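Local coordinates for gram-negative insecticidal protein (PDB 6FBM), which is an insecticidal toxin that probably perforates membranes through its MACPF domain and may recognise its target through a beta-tripod domain, at residues 71-76 with 201-206; 125-130 with 178-183; 324-329 with 369-374; 352-357 with 432-437. One frame throughout, in Å; residues are numbered along the deposited sequence.

Interaction 1: 71-76 with 201-206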
loop_
_atom_site.group_PDB
_atom_site.type_symbol
_atom_site.label_atom_id
_atom_site.label_comp_id
_atom_site.label_asym_id
_atom_site.label_seq_id
_atom_site.Cartn_x
_atom_site.Cartn_y
_atom_site.Cartn_z
ATOM N N SER A 71 -16.227 17.103 22.123
ATOM C CA SER A 71 -15.610 18.401 21.789
ATOM C C SER A 71 -15.707 19.386 22.959
ATOM O O SER A 71 -16.798 19.678 23.424
ATOM C CB SER A 71 -16.290 19.009 20.567
ATOM O OG SER A 71 -15.848 18.347 19.406
ATOM N N ASP A 72 -14.555 19.880 23.419
ATOM C CA ASP A 72 -14.495 20.985 24.390
ATOM C C ASP A 72 -14.222 22.230 23.577
ATOM O O ASP A 72 -13.289 22.287 22.769
ATOM C CB ASP A 72 -13.407 20.781 25.466
ATOM C CG ASP A 72 -13.821 19.749 26.550
ATOM O OD1 ASP A 72 -15.027 19.759 26.896
ATOM O OD2 ASP A 72 -12.959 18.937 27.050
ATOM N N PHE A 73 -15.047 23.244 23.787
ATOM C CA PHE A 73 -14.887 24.529 23.139
ATOM C C PHE A 73 -14.440 25.543 24.186
ATOM O O PHE A 73 -15.035 25.650 25.236
ATOM C CB PHE A 73 -16.210 24.932 22.529
ATOM C CG PHE A 73 -16.132 26.173 21.726
ATOM C CD1 PHE A 73 -15.723 26.124 20.399
ATOM C CD2 PHE A 73 -16.468 27.410 22.299
ATOM C CE1 PHE A 73 -15.643 27.287 19.650
ATOM C CE2 PHE A 73 -16.389 28.583 21.560
ATOM C CZ PHE A 73 -15.970 28.521 20.240
ATOM N N LYS A 74 -13.381 26.281 23.903
ATOM C CA LYS A 74 -12.814 27.230 24.872
ATOM C C LYS A 74 -12.407 28.497 24.163
ATOM O O LYS A 74 -11.877 28.433 23.064
ATOM C CB LYS A 74 -11.573 26.663 25.533
ATOM C CG LYS A 74 -11.850 25.825 26.772
ATOM C CD LYS A 74 -10.597 25.201 27.376
ATOM C CE LYS A 74 -10.224 23.771 26.937
ATOM N NZ LYS A 74 -10.104 22.745 28.015
ATOM N N GLN A 75 -12.633 29.638 24.805
ATOM C CA GLN A 75 -12.144 30.924 24.307
ATOM C C GLN A 75 -11.426 31.701 25.393
ATOM O O GLN A 75 -11.924 31.843 26.502
ATOM C CB GLN A 75 -13.290 31.760 23.780
ATOM C CG GLN A 75 -13.894 31.217 22.485
ATOM C CD GLN A 75 -14.892 32.179 21.904
ATOM O OE1 GLN A 75 -15.881 32.513 22.556
ATOM N NE2 GLN A 75 -14.630 32.650 20.686
ATOM N N ASP A 76 -10.247 32.201 25.062
ATOM C CA ASP A 76 -9.581 33.213 25.869
ATOM C C ASP A 76 -9.513 34.450 25.026
ATOM O O ASP A 76 -8.921 34.434 23.966
ATOM C CB ASP A 76 -8.182 32.765 26.268
ATOM C CG ASP A 76 -8.203 31.475 27.078
ATOM O OD1 ASP A 76 -9.002 31.367 28.050
ATOM O OD2 ASP A 76 -7.428 30.574 26.705
ATOM N N THR A 201 -18.520 36.618 17.771
ATOM C CA THR A 201 -18.152 36.743 16.347
ATOM C C THR A 201 -17.015 35.788 15.972
ATOM O O THR A 201 -17.031 35.188 14.896
ATOM C CB THR A 201 -17.762 38.187 16.011
ATOM O OG1 THR A 201 -18.773 39.064 16.519
ATOM C CG2 THR A 201 -17.646 38.389 14.509
ATOM N N ALA A 202 -16.050 35.648 16.866
ATOM C CA ALA A 202 -14.933 34.748 16.641
ATOM C C ALA A 202 -15.401 33.315 16.601
ATOM O O ALA A 202 -15.026 32.566 15.707
ATOM C CB ALA A 202 -13.880 34.937 17.727
ATOM N N GLU A 203 -16.235 32.958 17.577
ATOM C CA GLU A 203 -16.900 31.650 17.639
ATOM C C GLU A 203 -17.636 31.336 16.339
ATOM O O GLU A 203 -17.435 30.287 15.749
ATOM C CB GLU A 203 -17.867 31.603 18.845
ATOM C CG GLU A 203 -18.861 30.439 18.910
ATOM C CD GLU A 203 -19.777 30.469 20.122
ATOM O OE1 GLU A 203 -19.887 31.521 20.776
ATOM O OE2 GLU A 203 -20.392 29.421 20.433
ATOM N N MET A 204 -18.473 32.255 15.885
ATOM C CA MET A 204 -19.250 32.046 14.659
ATOM C C MET A 204 -18.355 31.947 13.455
ATOM O O MET A 204 -18.607 31.136 12.568
ATOM C CB MET A 204 -20.306 33.159 14.483
ATOM C CG MET A 204 -21.369 33.195 15.599
ATOM S SD MET A 204 -22.084 31.573 16.005
ATOM C CE MET A 204 -22.459 31.752 17.738
ATOM N N SER A 205 -17.312 32.764 13.382
ATOM C CA SER A 205 -16.409 32.703 12.239
ATOM C C SER A 205 -15.759 31.324 12.188
ATOM O O SER A 205 -15.758 30.671 11.129
ATOM C CB SER A 205 -15.367 33.798 12.302
ATOM O OG SER A 205 -14.546 33.757 11.154
ATOM N N TYR A 206 -15.250 30.861 13.336
ATOM C CA TYR A 206 -14.651 29.532 13.410
ATOM C C TYR A 206 -15.679 28.478 13.005
ATOM O O TYR A 206 -15.408 27.654 12.153
ATOM C CB TYR A 206 -14.079 29.216 14.814
ATOM C CG TYR A 206 -13.665 27.779 14.917
ATOM C CD1 TYR A 206 -12.483 27.332 14.333
ATOM C CD2 TYR A 206 -14.504 26.836 15.542
ATOM C CE1 TYR A 206 -12.139 25.993 14.396
ATOM C CE2 TYR A 206 -14.155 25.498 15.603
ATOM C CZ TYR A 206 -12.988 25.090 15.028
ATOM O OH TYR A 206 -12.666 23.777 15.085
#
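F73 and E203 make the main apolar contact between strand 64-78 and helix 198-209. The end of the phenyl ring meets the aliphatic part of the glutamate obliquely. F73 CZ is 3.7 Å from E203 CG and 3.9 Å from E203 CB. F73 CE2 comes within 4.1 Å of E203 CD. Ring and carboxylate planes are 31° apart. In F73 the ring swings anti to the backbone N (chi1 -174°), which carries it across to the helix. A looser apolar contact joins F73 CE1 to Y206 CD2, at 4.3 Å. Y206 CD2 lies at the edge of the F73 ring, near its plane.

Both segments belong to the MACPF domain. Strand 64-78 is part of the bent antiparallel sheet of this fold. In the chain, helix 198-209 comes between strands 179-187 and 232-239 of the same sheet. In related pore formers, helices inserted in this way refold into membrane-spanning hairpins; whether this one does so is an inference.

Q75 brings a polar group to the helix, but its bonds run to residues outside the two segments. Its extended chain puts NE2 3.8 Å from A202 CB. The same NE2 lies 3.5 Å from E203 N, but the two are not hydrogen-bonded. Instead, NE2 bonds to S199 O on the preceding turn of the helix and to T124 OG1 on the adjacent strand. The amide therefore bridges helix and sheet.

No salt bridge joins the two segments. K207, just beyond 201-206, pairs with E203 OE2 and makes a cation-pi contact with F73, so it probably helps fix both.

Interaction 2: 125-130 with 178-183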
loop_
_atom_site.group_PDB
_atom_site.type_symbol
_atom_site.label_atom_id
_atom_site.label_comp_id
_atom_site.label_asym_id
_atom_site.label_seq_id
_atom_site.Cartn_x
_atom_site.Cartn_y
_atom_site.Cartn_z
ATOM N N ARG A 125 -10.516 27.713 20.686
ATOM C CA ARG A 125 -9.981 26.354 20.615
ATOM C C ARG A 125 -11.093 25.331 20.676
ATOM O O ARG A 125 -11.973 25.379 21.540
ATOM C CB ARG A 125 -8.988 26.067 21.739
ATOM C CG ARG A 125 -7.914 27.131 21.907
ATOM C CD ARG A 125 -6.728 26.666 22.762
ATOM N NE ARG A 125 -7.105 26.468 24.160
ATOM C CZ ARG A 125 -7.296 27.463 25.030
ATOM N NH1 ARG A 125 -7.136 28.765 24.683
ATOM N NH2 ARG A 125 -7.669 27.155 26.270
ATOM N N GLU A 126 -11.061 24.412 19.720
ATOM C CA GLU A 126 -11.984 23.315 19.714
ATOM C C GLU A 126 -11.159 22.070 19.865
ATOM O O GLU A 126 -10.409 21.695 18.959
ATOM C CB GLU A 126 -12.795 23.286 18.439
ATOM C CG GLU A 126 -13.872 22.233 18.491
ATOM C CD GLU A 126 -14.733 22.229 17.280
ATOM O OE1 GLU A 126 -15.947 22.346 17.492
ATOM O OE2 GLU A 126 -14.222 22.099 16.150
ATOM N N ALA A 127 -11.311 21.433 21.011
ATOM C CA ALA A 127 -10.519 20.267 21.366
ATOM C C ALA A 127 -11.382 19.026 21.121
ATOM O O ALA A 127 -12.473 18.892 21.698
ATOM C CB ALA A 127 -10.077 20.349 22.816
ATOM N N HIS A 128 -10.909 18.141 20.234
ATOM C CA HIS A 128 -11.618 16.917 19.915
ATOM C C HIS A 128 -10.975 15.807 20.735
ATOM O O HIS A 128 -10.024 15.184 20.298
ATOM C CB HIS A 128 -11.549 16.661 18.425
ATOM C CG HIS A 128 -12.319 17.662 17.610
ATOM N ND1 HIS A 128 -13.425 17.310 16.852
ATOM C CD2 HIS A 128 -12.185 19.001 17.479
ATOM C CE1 HIS A 128 -13.917 18.393 16.275
ATOM N NE2 HIS A 128 -13.181 19.429 16.635
ATOM N N VAL A 129 -11.500 15.586 21.932
ATOM C CA VAL A 129 -10.921 14.619 22.849
ATOM C C VAL A 129 -11.391 13.234 22.469
ATOM O O VAL A 129 -12.575 13.030 22.247
ATOM C CB VAL A 129 -11.361 14.871 24.312
ATOM C CG1 VAL A 129 -10.730 13.846 25.264
ATOM C CG2 VAL A 129 -11.030 16.310 24.744
ATOM N N LEU A 130 -10.460 12.299 22.351
ATOM C CA LEU A 130 -10.804 10.894 22.218
ATOM C C LEU A 130 -10.727 10.226 23.599
ATOM O O LEU A 130 -11.639 9.505 23.990
ATOM C CB LEU A 130 -9.869 10.220 21.205
ATOM C CG LEU A 130 -9.833 10.910 19.839
ATOM C CD1 LEU A 130 -8.739 10.321 18.992
ATOM C CD2 LEU A 130 -11.159 10.842 19.098
ATOM N N GLY A 178 -6.261 13.531 21.322
ATOM C CA GLY A 178 -7.065 13.645 20.117
ATOM C C GLY A 178 -6.488 14.689 19.187
ATOM O O GLY A 178 -5.303 14.664 18.878
ATOM N N GLY A 179 -7.320 15.629 18.745
ATOM C CA GLY A 179 -6.809 16.789 18.009
ATOM C C GLY A 179 -7.474 18.049 18.425
ATOM O O GLY A 179 -8.629 18.048 18.829
ATOM N N ARG A 180 -6.743 19.141 18.325
ATOM C CA ARG A 180 -7.228 20.461 18.735
ATOM C C ARG A 180 -7.029 21.423 17.589
ATOM O O ARG A 180 -5.975 21.379 16.941
ATOM C CB ARG A 180 -6.386 20.966 19.891
ATOM C CG ARG A 180 -6.921 22.205 20.569
ATOM C CD ARG A 180 -6.107 22.566 21.808
ATOM N NE ARG A 180 -4.993 23.436 21.456
ATOM C CZ ARG A 180 -3.696 23.222 21.662
ATOM N NH1 ARG A 180 -3.218 22.128 22.229
ATOM N NH2 ARG A 180 -2.839 24.157 21.286
ATOM N N LEU A 181 -7.990 22.319 17.364
ATOM C CA LEU A 181 -7.761 23.453 16.480
ATOM C C LEU A 181 -7.787 24.728 17.291
ATOM O O LEU A 181 -8.653 24.896 18.141
ATOM C CB LEU A 181 -8.821 23.509 15.397
ATOM C CG LEU A 181 -8.808 22.347 14.405
ATOM C CD1 LEU A 181 -9.871 22.594 13.356
ATOM C CD2 LEU A 181 -7.447 22.150 13.747
ATOM N N ASP A 182 -6.818 25.604 17.015
ATOM C CA ASP A 182 -6.689 26.921 17.620
ATOM C C ASP A 182 -6.922 27.950 16.549
ATOM O O ASP A 182 -6.101 28.115 15.650
ATOM C CB ASP A 182 -5.291 27.125 18.140
ATOM C CG ASP A 182 -5.015 26.314 19.379
ATOM O OD1 ASP A 182 -5.942 25.700 19.887
ATOM O OD2 ASP A 182 -3.859 26.259 19.839
ATOM N N TYR A 183 -8.063 28.634 16.619
ATOM C CA TYR A 183 -8.397 29.701 15.702
ATOM C C TYR A 183 -8.067 30.948 16.459
ATOM O O TYR A 183 -8.826 31.378 17.331
ATOM C CB TYR A 183 -9.880 29.599 15.377
ATOM C CG TYR A 183 -10.428 30.570 14.351
ATOM C CD1 TYR A 183 -10.131 30.436 13.009
ATOM C CD2 TYR A 183 -11.325 31.545 14.725
ATOM C CE1 TYR A 183 -10.668 31.307 12.088
ATOM C CE2 TYR A 183 -11.879 32.399 13.796
ATOM C CZ TYR A 183 -11.554 32.276 12.482
ATOM O OH TYR A 183 -12.110 33.129 11.575
#
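H128 N donates a hydrogen bond to G179 O at 2.7 Å, and G179 N returns one to H128 O. The next hydrogen-bonded pair is E126 with L181. E126 N reaches L181 O at 2.9 Å, and L181 N bonds back to E126 O. R125 CA adds a CH...O contact to L181 O at 3.2 Å. This is regular antiparallel pairing.

R125, A127, R180 and D182 share one face. R180 grips D182 side-on: NE bonds to OD1 and NH2 to OD2 (2.7 Å), both on the syn side. R125 runs beside D182, with its CD 3.1 Å from D182 OD1. The R125 chain then bends at chi3 (-68°), and its guanidinium forms a salt bridge with D76.

E126, H128 and L181 share the other face. H128 NE2 bonds to E126 OE2 from above the carboxylate plane at 2.9 Å. Y206 OH binds the same oxygen.

The pair lies within the central MACPF sheet. Strand 64-78 flanks 120-134, and strand 232-239 flanks 179-187. Helix 255-269 packs on the E126 and L181 face, where W262 meets H128 edge-to-face.

Interaction 3: 324-329 with 369-374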
loop_
_atom_site.group_PDB
_atom_site.type_symbol
_atom_site.label_atom_id
_atom_site.label_comp_id
_atom_site.label_asym_id
_atom_site.label_seq_id
_atom_site.Cartn_x
_atom_site.Cartn_y
_atom_site.Cartn_z
ATOM N N PRO A 324 0.792 72.252 11.523
ATOM C CA PRO A 324 0.385 72.202 10.134
ATOM C C PRO A 324 0.039 73.600 9.600
ATOM O O PRO A 324 -0.108 74.553 10.397
ATOM C CB PRO A 324 -0.866 71.327 10.186
ATOM C CG PRO A 324 -1.482 71.669 11.494
ATOM C CD PRO A 324 -0.326 71.895 12.422
ATOM N N PRO A 325 -0.112 73.723 8.273
ATOM C CA PRO A 325 -0.559 74.999 7.746
ATOM C C PRO A 325 -1.967 75.351 8.232
ATOM O O PRO A 325 -2.846 74.509 8.158
ATOM C CB PRO A 325 -0.541 74.801 6.221
ATOM C CG PRO A 325 0.342 73.628 5.989
ATOM C CD PRO A 325 0.182 72.753 7.212
ATOM N N MET A 326 -2.163 76.571 8.720
ATOM C CA MET A 326 -3.469 77.021 9.171
ATOM C C MET A 326 -4.072 77.939 8.123
ATOM O O MET A 326 -3.424 78.861 7.648
ATOM C CB MET A 326 -3.341 77.739 10.513
ATOM C CG MET A 326 -2.715 76.896 11.593
ATOM S SD MET A 326 -3.631 75.409 12.032
ATOM C CE MET A 326 -5.185 76.083 12.576
ATOM N N VAL A 327 -5.298 77.624 7.726
ATOM C CA VAL A 327 -6.009 78.347 6.685
ATOM C C VAL A 327 -7.242 78.937 7.355
ATOM O O VAL A 327 -7.850 78.322 8.226
ATOM C CB VAL A 327 -6.382 77.410 5.518
ATOM C CG1 VAL A 327 -7.224 78.134 4.473
ATOM C CG2 VAL A 327 -5.120 76.793 4.912
ATOM N N LYS A 328 -7.609 80.152 6.953
ATOM C CA LYS A 328 -8.696 80.866 7.603
ATOM C C LYS A 328 -10.042 80.285 7.187
ATOM O O LYS A 328 -10.285 80.019 6.003
ATOM C CB LYS A 328 -8.640 82.344 7.303
ATOM C CG LYS A 328 -9.400 83.198 8.313
ATOM C CD LYS A 328 -9.423 84.641 7.887
ATOM C CE LYS A 328 -9.925 85.515 8.975
ATOM N NZ LYS A 328 -9.700 86.957 8.681
ATOM N N ALA A 329 -10.916 80.094 8.180
ATOM C CA ALA A 329 -12.194 79.466 7.961
ATOM C C ALA A 329 -13.350 80.322 8.494
ATOM O O ALA A 329 -14.381 79.786 8.905
ATOM C CB ALA A 329 -12.194 78.083 8.587
ATOM N N GLY A 369 -1.919 80.677 16.491
ATOM C CA GLY A 369 -1.323 79.400 16.827
ATOM C C GLY A 369 -1.667 78.322 15.810
ATOM O O GLY A 369 -2.148 78.600 14.695
ATOM N N HIS A 370 -1.456 77.079 16.222
ATOM C CA HIS A 370 -1.689 75.923 15.393
ATOM C C HIS A 370 -2.609 74.937 16.102
ATOM O O HIS A 370 -2.512 74.736 17.298
ATOM C CB HIS A 370 -0.355 75.262 15.043
ATOM C CG HIS A 370 0.507 76.111 14.170
ATOM N ND1 HIS A 370 0.459 76.047 12.797
ATOM C CD2 HIS A 370 1.440 77.042 14.479
ATOM C CE1 HIS A 370 1.335 76.904 12.294
ATOM N NE2 HIS A 370 1.939 77.516 13.294
ATOM N N ALA A 371 -3.505 74.346 15.317
ATOM C CA ALA A 371 -4.313 73.221 15.739
ATOM C C ALA A 371 -3.626 71.975 15.224
ATOM O O ALA A 371 -3.412 71.842 14.037
ATOM C CB ALA A 371 -5.716 73.308 15.166
ATOM N N PRO A 372 -3.297 71.034 16.122
ATOM C CA PRO A 372 -2.631 69.843 15.649
ATOM C C PRO A 372 -3.544 68.939 14.778
ATOM O O PRO A 372 -4.784 68.997 14.857
ATOM C CB PRO A 372 -2.225 69.153 16.937
ATOM C CG PRO A 372 -3.219 69.575 17.942
ATOM C CD PRO A 372 -3.681 70.938 17.555
ATOM N N ILE A 373 -2.895 68.154 13.937
ATOM C CA ILE A 373 -3.532 67.104 13.162
ATOM C C ILE A 373 -2.875 65.778 13.501
ATOM O O ILE A 373 -1.728 65.736 13.916
ATOM C CB ILE A 373 -3.530 67.398 11.638
ATOM C CG1 ILE A 373 -2.117 67.606 11.088
ATOM C CG2 ILE A 373 -4.391 68.622 11.379
ATOM C CD1 ILE A 373 -2.064 67.916 9.610
ATOM N N PHE A 374 -3.653 64.711 13.406
ATOM C CA PHE A 374 -3.247 63.397 13.897
ATOM C C PHE A 374 -3.487 62.349 12.832
ATOM O O PHE A 374 -4.430 62.446 12.056
ATOM C CB PHE A 374 -4.015 63.040 15.151
ATOM C CG PHE A 374 -3.805 63.999 16.279
ATOM C CD1 PHE A 374 -2.756 63.822 17.157
ATOM C CD2 PHE A 374 -4.651 65.050 16.479
ATOM C CE1 PHE A 374 -2.562 64.696 18.216
ATOM C CE2 PHE A 374 -4.464 65.931 17.541
ATOM C CZ PHE A 374 -3.422 65.744 18.426
#
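H370 ND1 donates a hydrogen bond to P324 O at 2.9 Å. The oxygen lies at the edge of the imidazole, in its plane, and the donor lies in the carbonyl plane. The bond is bent, with an angle of 137° at the hydrogen. It holds the ring by one nitrogen.

M326 comes in beside this bond. Its CG is 3.5 Å from H370 ND1 and 3.6 Å from G369 O, and its chain slants across the histidine. Further along, A371 N points almost straight at M326 SD, but at 3.5 Å this is a weak hydrogen bond. The methionine is bent at chi2 (-62°) and again at chi3. These bends turn its methyl towards the loop, where CE rests 3.8 Å from A371 CB.

P324 forms the buried side of the contact. Its CG is 3.2 Å from A371 O. Its CB meets I373 CD1 at 3.7 Å as the two side chains slide past each other in opposite directions. I373 holds CG1 between its backbone N and carbonyl carbon (chi1 57°), and from there the branch reaches the proline ring.

A second shell positions these groups. P346 touches both P324 and I373, and A367 touches M326. P325 and V327 are fixed by backbone bonds to S347 and N345.

The contact lies in the Vps62-like part of the chain, probably within the beta-tripod module. It joins two sheets. Strand 326-331 is an outer strand of one, next to 342-346. Strand 373-376 lies in the other, between 352-354 and 318-321.

Interaction 4: 352-357 with 432-437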
loop_
_atom_site.group_PDB
_atom_site.type_symbol
_atom_site.label_atom_id
_atom_site.label_comp_id
_atom_site.label_asym_id
_atom_site.label_seq_id
_atom_site.Cartn_x
_atom_site.Cartn_y
_atom_site.Cartn_z
ATOM N N TYR A 352 -3.377 62.373 7.622
ATOM C CA TYR A 352 -3.470 63.171 8.836
ATOM C C TYR A 352 -4.857 63.789 8.892
ATOM O O TYR A 352 -5.434 64.122 7.865
ATOM C CB TYR A 352 -2.430 64.266 8.862
ATOM C CG TYR A 352 -1.058 63.805 9.274
ATOM C CD1 TYR A 352 -0.142 63.330 8.323
ATOM C CD2 TYR A 352 -0.663 63.886 10.594
ATOM C CE1 TYR A 352 1.115 62.924 8.688
ATOM C CE2 TYR A 352 0.597 63.491 10.974
ATOM C CZ TYR A 352 1.490 62.997 10.019
ATOM O OH TYR A 352 2.749 62.600 10.416
ATOM N N LYS A 353 -5.384 63.939 10.103
ATOM C CA LYS A 353 -6.785 64.319 10.288
ATOM C C LYS A 353 -6.950 65.492 11.255
ATOM O O LYS A 353 -6.210 65.620 12.221
ATOM C CB LYS A 353 -7.589 63.123 10.781
ATOM C CG LYS A 353 -7.439 61.857 9.944
ATOM C CD LYS A 353 -8.028 61.989 8.528
ATOM C CE LYS A 353 -7.698 60.775 7.674
ATOM N NZ LYS A 353 -8.623 60.695 6.514
ATOM N N MET A 354 -7.937 66.326 10.962
ATOM C CA MET A 354 -8.334 67.455 11.794
ATOM C C MET A 354 -9.159 66.974 12.948
ATOM O O MET A 354 -10.017 66.095 12.763
ATOM C CB MET A 354 -9.168 68.443 10.972
ATOM C CG MET A 354 -9.710 69.645 11.733
ATOM S SD MET A 354 -10.601 70.659 10.572
ATOM C CE MET A 354 -11.372 71.816 11.714
ATOM N N VAL A 355 -8.910 67.558 14.128
ATOM C CA VAL A 355 -9.741 67.295 15.314
ATOM C C VAL A 355 -10.478 68.522 15.867
ATOM O O VAL A 355 -11.364 68.378 16.727
ATOM C CB VAL A 355 -8.919 66.654 16.429
ATOM C CG1 VAL A 355 -8.439 65.293 15.963
ATOM C CG2 VAL A 355 -7.753 67.533 16.851
ATOM N N GLY A 356 -10.137 69.719 15.368
ATOM C CA GLY A 356 -10.731 70.958 15.858
ATOM C C GLY A 356 -10.221 72.168 15.128
ATOM O O GLY A 356 -9.228 72.080 14.405
ATOM N N GLN A 357 -10.932 73.283 15.297
ATOM C CA GLN A 357 -10.497 74.596 14.795
ATOM C C GLN A 357 -9.617 75.279 15.795
ATOM O O GLN A 357 -9.765 75.077 16.999
ATOM C CB GLN A 357 -11.682 75.526 14.518
ATOM C CG GLN A 357 -12.077 75.504 13.073
ATOM C CD GLN A 357 -13.312 76.283 12.790
ATOM O OE1 GLN A 357 -13.988 76.773 13.694
ATOM N NE2 GLN A 357 -13.631 76.399 11.520
ATOM N N PRO A 432 -20.549 72.204 8.976
ATOM C CA PRO A 432 -19.171 72.025 8.572
ATOM C C PRO A 432 -19.022 70.994 7.456
ATOM O O PRO A 432 -19.742 69.985 7.428
ATOM C CB PRO A 432 -18.494 71.540 9.846
ATOM C CG PRO A 432 -19.342 72.013 10.942
ATOM C CD PRO A 432 -20.730 72.015 10.420
ATOM N N ASN A 433 -18.133 71.279 6.517
ATOM C CA ASN A 433 -17.825 70.358 5.444
ATOM C C ASN A 433 -16.349 70.162 5.561
ATOM O O ASN A 433 -15.571 70.921 5.026
ATOM C CB ASN A 433 -18.201 70.968 4.103
ATOM C CG ASN A 433 -17.753 70.129 2.943
ATOM O OD1 ASN A 433 -17.561 68.908 3.057
ATOM N ND2 ASN A 433 -17.557 70.783 1.825
ATOM N N LEU A 434 -15.978 69.145 6.320
ATOM C CA LEU A 434 -14.598 68.899 6.676
ATOM C C LEU A 434 -14.389 67.411 6.504
ATOM O O LEU A 434 -14.435 66.670 7.492
ATOM C CB LEU A 434 -14.350 69.285 8.120
ATOM C CG LEU A 434 -14.548 70.762 8.462
ATOM C CD1 LEU A 434 -14.513 70.943 9.982
ATOM C CD2 LEU A 434 -13.519 71.662 7.775
ATOM N N PRO A 435 -14.112 66.961 5.262
ATOM C CA PRO A 435 -13.959 65.521 5.027
ATOM C C PRO A 435 -12.915 64.853 5.914
ATOM O O PRO A 435 -13.052 63.687 6.206
ATOM C CB PRO A 435 -13.539 65.423 3.533
ATOM C CG PRO A 435 -13.851 66.754 2.937
ATOM C CD PRO A 435 -13.758 67.751 4.062
ATOM N N ASP A 436 -11.911 65.595 6.356
ATOM C CA ASP A 436 -10.813 65.036 7.128
ATOM C C ASP A 436 -10.924 65.329 8.618
ATOM O O ASP A 436 -9.969 65.135 9.361
ATOM C CB ASP A 436 -9.465 65.533 6.569
ATOM C CG ASP A 436 -9.195 65.098 5.115
ATOM O OD1 ASP A 436 -9.793 64.069 4.652
ATOM O OD2 ASP A 436 -8.354 65.764 4.473
ATOM N N TYR A 437 -12.096 65.764 9.084
ATOM C CA TYR A 437 -12.367 65.833 10.521
ATOM C C TYR A 437 -12.643 64.436 11.062
ATOM O O TYR A 437 -13.401 63.659 10.467
ATOM C CB TYR A 437 -13.560 66.736 10.836
ATOM C CG TYR A 437 -13.730 67.058 12.309
ATOM C CD1 TYR A 437 -14.383 66.186 13.154
ATOM C CD2 TYR A 437 -13.239 68.248 12.842
ATOM C CE1 TYR A 437 -14.537 66.476 14.510
ATOM C CE2 TYR A 437 -13.403 68.553 14.189
ATOM C CZ TYR A 437 -14.066 67.675 15.014
ATOM O OH TYR A 437 -14.226 67.970 16.343
#
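M354 and Y437 bridge their backbones where a type I beta turn, L434 to Y437, meets the short strand 352-354. Both belong to the Vps62-like region, probably part of the beta-tripod module. M354 N donates to D436 O at 2.8 Å, and Y437 CA makes a CH...O contact with M354 O. Y437 N closes the turn by bonding to L434 O.

The tight part lies beside this bridge. M354 is fully extended, with CG anti to its backbone N (chi1 177°), and its end reaches the side chain of L434, the first residue of the turn. Its CE is 3.7 Å from L434 CD1, while its CG is 4.0 Å from Y437 CD2. N345 and P346 of strand 342-346 also pack against this methionine. M354 O lies over one face of the tyrosine ring. W389 meets that ring edge-to-face.

The looser side is formed by K353 and D436, both partly exposed. Their side chains cross at about a right angle. K353 NZ and D436 OD1 stay 4.0 Å apart, too far for a salt bridge, so any attraction is probably modest. D436 OD2 instead bonds to T348 OG1.

At the buried end, Y437 OH lies 2.9 Å from V355 O and is hydrogen-bonded to G419 O.

From the N terminus, segment 71-76 opens interaction 1. Interaction 2 then opens at 125-130 and closes at 178-183, before interaction 1 closes at 201-206. The second loop thus sits within the first. Both belong to the MACPF part and touch: S205 OG meets Y183 OH in a probable hydrogen bond. Interaction 1 ties helix 198-209 to the sheet, and interaction 2 pairs two of its strands. Interactions 3 and 4 come after both, in the Vps62-like part. Interaction 3 opens at 324-329, interaction 4 at 352-357; they close at 369-374 and 432-437, so they cross. Strands 352-354 and 373-376 join them side by side. Interactions 1 and 3 lie about 47 Å apart, centre to centre.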